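Local structure of 3-hydroxy-3-methylglutaryl-CoA lyase (Acinetobacter baumannii, 6NDS) at residues A[197-200]-A[201-205]. The protein belongs to the HMGL-like family of TIM-barrel enzymes and holds a zinc ion together with coenzyme A. Residues are numbered along the deposited sequence; the frame is centred on the assembly and turned at random.
Sequences KRIV and SHVLS. With ACT (acetate ion), chain E.
The flat guanidinium of Arg198 meets an acetate ion, probably from the crystallisation liquor, at its edge, with the carboxylate carbon lying in the guanidinium plane. Two roughly side-by-side bonds form: NH1 of Arg198 donates to acetate OXT at 3.1 Å, and NH2 gives a weak but straight bond to acetate O (N-H...O 178°). NH2 also takes part in a salt bridge to Glu164, so the anion is a second partner for this charge. The ring of His202 meets that of Phe168, the planes inclined by about 35°.

Along the helix, Lys197 O is gripped twice by Ser201, by N at 2.9 Å and by OG at 2.7 Å, from opposite faces of the carbonyl plane. Ser201 OG stands anti to its own carbonyl carbon (chi1 -63°), which turns it back to Lys197 O. Val203 N to Ile199 O and Leu204 N to Val200 O, both 2.9 Å, continue the i to i+4 pattern, with His202 N to Arg198 O longer at 3.2 Å. Val200 and Leu204 run side by side, CG1 to CD1 3.7 Å, and both touch Leu212. At the helix end, His202 O accepts from N and OG of Ser205, the hydroxyl at 2.6 Å. Ile199, Val200 and Val203 are buried against strands 182-186 and 212-216, whereas Arg198, Ser201 and His202 are exposed: an amphipathic crossover helix, 193-203, with its closing turn, in a beta-alpha-beta unit of the TIM barrel.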
ATOM      1  N   LYS A 197      -8.407   3.142 -14.333  1.00 22.51           N
ATOM      2  CA  LYS A 197      -9.754   2.819 -14.810  1.00 23.22           C
ATOM      3  C   LYS A 197      -9.944   3.251 -16.261  1.00 22.49           C
ATOM      4  O   LYS A 197     -10.537   2.516 -17.063  1.00 28.15           O
ATOM      5  CB  LYS A 197     -10.809   3.448 -13.898  1.00 23.78           C
ATOM      6  CG  LYS A 197     -10.930   2.710 -12.556  1.00 25.91           C
ATOM      7  CD  LYS A 197     -12.103   3.220 -11.733  1.00 27.83           C
ATOM      8  CE  LYS A 197     -12.238   2.445 -10.420  1.00 28.38           C
ATOM      9  NZ  LYS A 197     -13.525   2.792  -9.725  1.00 35.64           N
ATOM     10  N   ARG A 198      -9.417   4.425 -16.629  1.00 21.85           N
ATOM     11  CA  ARG A 198      -9.577   4.922 -17.990  1.00 25.56           C
ATOM     12  C   ARG A 198      -8.858   4.028 -18.994  1.00 25.42           C
ATOM     13  O   ARG A 198      -9.431   3.644 -20.023  1.00 26.63           O
ATOM     14  CB  ARG A 198      -9.067   6.360 -18.079  1.00 28.63           C
ATOM     15  CG  ARG A 198      -9.023   6.919 -19.486  1.00 33.33           C
ATOM     16  CD  ARG A 198      -8.660   8.402 -19.484  1.00 33.41           C
ATOM     17  NE  ARG A 198      -7.302   8.655 -18.997  1.00 32.23           N
ATOM     18  CZ  ARG A 198      -7.012   9.157 -17.795  1.00 34.99           C
ATOM     19  NH1 ARG A 198      -7.982   9.460 -16.938  1.00 33.82           N
ATOM     20  NH2 ARG A 198      -5.750   9.367 -17.454  1.00 30.06           N
ATOM     21  N   ILE A 199      -7.601   3.679 -18.709  1.00 21.75           N
ATOM     22  CA  ILE A 199      -6.821   2.889 -19.656  1.00 23.81           C
ATOM     23  C   ILE A 199      -7.365   1.467 -19.743  1.00 23.61           C
ATOM     24  O   ILE A 199      -7.519   0.917 -20.842  1.00 24.54           O
ATOM     25  CB  ILE A 199      -5.327   2.905 -19.280  1.00 24.03           C
ATOM     26  CG1 ILE A 199      -4.720   4.292 -19.555  1.00 26.79           C
ATOM     27  CG2 ILE A 199      -4.576   1.826 -20.063  1.00 27.14           C
ATOM     28  CD1 ILE A 199      -3.250   4.453 -19.106  1.00 25.25           C
ATOM     29  N   VAL A 200      -7.670   0.852 -18.596  1.00 21.57           N
ATOM     30  CA  VAL A 200      -8.148  -0.527 -18.613  1.00 21.75           C
ATOM     31  C   VAL A 200      -9.513  -0.620 -19.289  1.00 26.03           C
ATOM     32  O   VAL A 200      -9.771  -1.555 -20.060  1.00 24.76           O
ATOM     33  CB  VAL A 200      -8.180  -1.109 -17.191  1.00 19.87           C
ATOM     34  CG1 VAL A 200      -8.928  -2.435 -17.183  1.00 23.52           C
ATOM     35  CG2 VAL A 200      -6.753  -1.296 -16.657  1.00 24.16           C
ATOM     36  N   SER A 201     -10.419   0.321 -18.996  1.00 24.89           N
ATOM     37  CA  SER A 201     -11.712   0.318 -19.677  1.00 25.34           C
ATOM     38  C   SER A 201     -11.529   0.355 -21.182  1.00 27.04           C
ATOM     39  O   SER A 201     -12.214  -0.366 -21.915  1.00 28.02           O
ATOM     40  CB  SER A 201     -12.573   1.499 -19.222  1.00 31.05           C
ATOM     41  OG  SER A 201     -12.875   1.393 -17.841  1.00 36.84           O
ATOM     42  N   HIS A 202     -10.600   1.178 -21.664  1.00 24.82           N
ATOM     43  CA  HIS A 202     -10.440   1.295 -23.108  1.00 30.66           C
ATOM     44  C   HIS A 202      -9.829   0.029 -23.696  1.00 31.85           C
ATOM     45  O   HIS A 202     -10.282  -0.456 -24.739  1.00 29.13           O
ATOM     46  CB  HIS A 202      -9.594   2.517 -23.456  1.00 31.04           C
ATOM     47  CG  HIS A 202      -9.412   2.717 -24.929  1.00 42.17           C
ATOM     48  ND1 HIS A 202     -10.363   3.323 -25.723  1.00 51.90           N
ATOM     49  CD2 HIS A 202      -8.402   2.365 -25.759  1.00 49.32           C
ATOM     50  CE1 HIS A 202      -9.938   3.354 -26.973  1.00 49.11           C
ATOM     51  NE2 HIS A 202      -8.750   2.780 -27.022  1.00 48.49           N
ATOM     52  N   VAL A 203      -8.812  -0.530 -23.037  1.00 27.30           N
ATOM     53  CA  VAL A 203      -8.187  -1.726 -23.588  1.00 28.48           C
ATOM     54  C   VAL A 203      -9.165  -2.896 -23.566  1.00 32.17           C
ATOM     55  O   VAL A 203      -9.165  -3.724 -24.483  1.00 30.59           O
ATOM     56  CB  VAL A 203      -6.870  -2.042 -22.850  1.00 30.82           C
ATOM     57  CG1 VAL A 203      -6.294  -3.348 -23.334  1.00 28.36           C
ATOM     58  CG2 VAL A 203      -5.865  -0.931 -23.099  1.00 34.91           C
ATOM     59  N   LEU A 204     -10.040  -2.967 -22.558  1.00 26.94           N
ATOM     60  CA  LEU A 204     -11.071  -4.009 -22.540  1.00 28.11           C
ATOM     61  C   LEU A 204     -12.154  -3.817 -23.603  1.00 35.25           C
ATOM     62  O   LEU A 204     -13.044  -4.668 -23.706  1.00 32.71           O
ATOM     63  CB  LEU A 204     -11.712  -4.098 -21.152  1.00 29.02           C
ATOM     64  CG  LEU A 204     -10.765  -4.697 -20.104  1.00 28.61           C
ATOM     65  CD1 LEU A 204     -11.392  -4.674 -18.709  1.00 26.21           C
ATOM     66  CD2 LEU A 204     -10.329  -6.117 -20.481  1.00 29.89           C
ATOM     67  N   SER A 205     -12.123  -2.736 -24.383  1.00 33.40           N
ATOM     68  CA  SER A 205     -12.937  -2.673 -25.590  1.00 37.21           C
ATOM     69  C   SER A 205     -12.238  -3.304 -26.787  1.00 39.98           C
ATOM     70  O   SER A 205     -12.863  -3.467 -27.842  1.00 38.47           O
ATOM     71  CB  SER A 205     -13.298  -1.221 -25.917  1.00 36.70           C
ATOM     72  OG  SER A 205     -12.202  -0.550 -26.512  1.00 42.28           O
TER
HETATM   73  C   ACT E 504      -6.044  11.178 -14.135  1.00 57.15           C
HETATM   74  O   ACT E 504      -4.933  10.669 -14.458  1.00 50.71           O
HETATM   75  OXT ACT E 504      -7.007  11.524 -14.878  1.00 58.22           O
HETATM   76  CH3 ACT E 504      -6.276  11.420 -12.613  1.00 47.53           C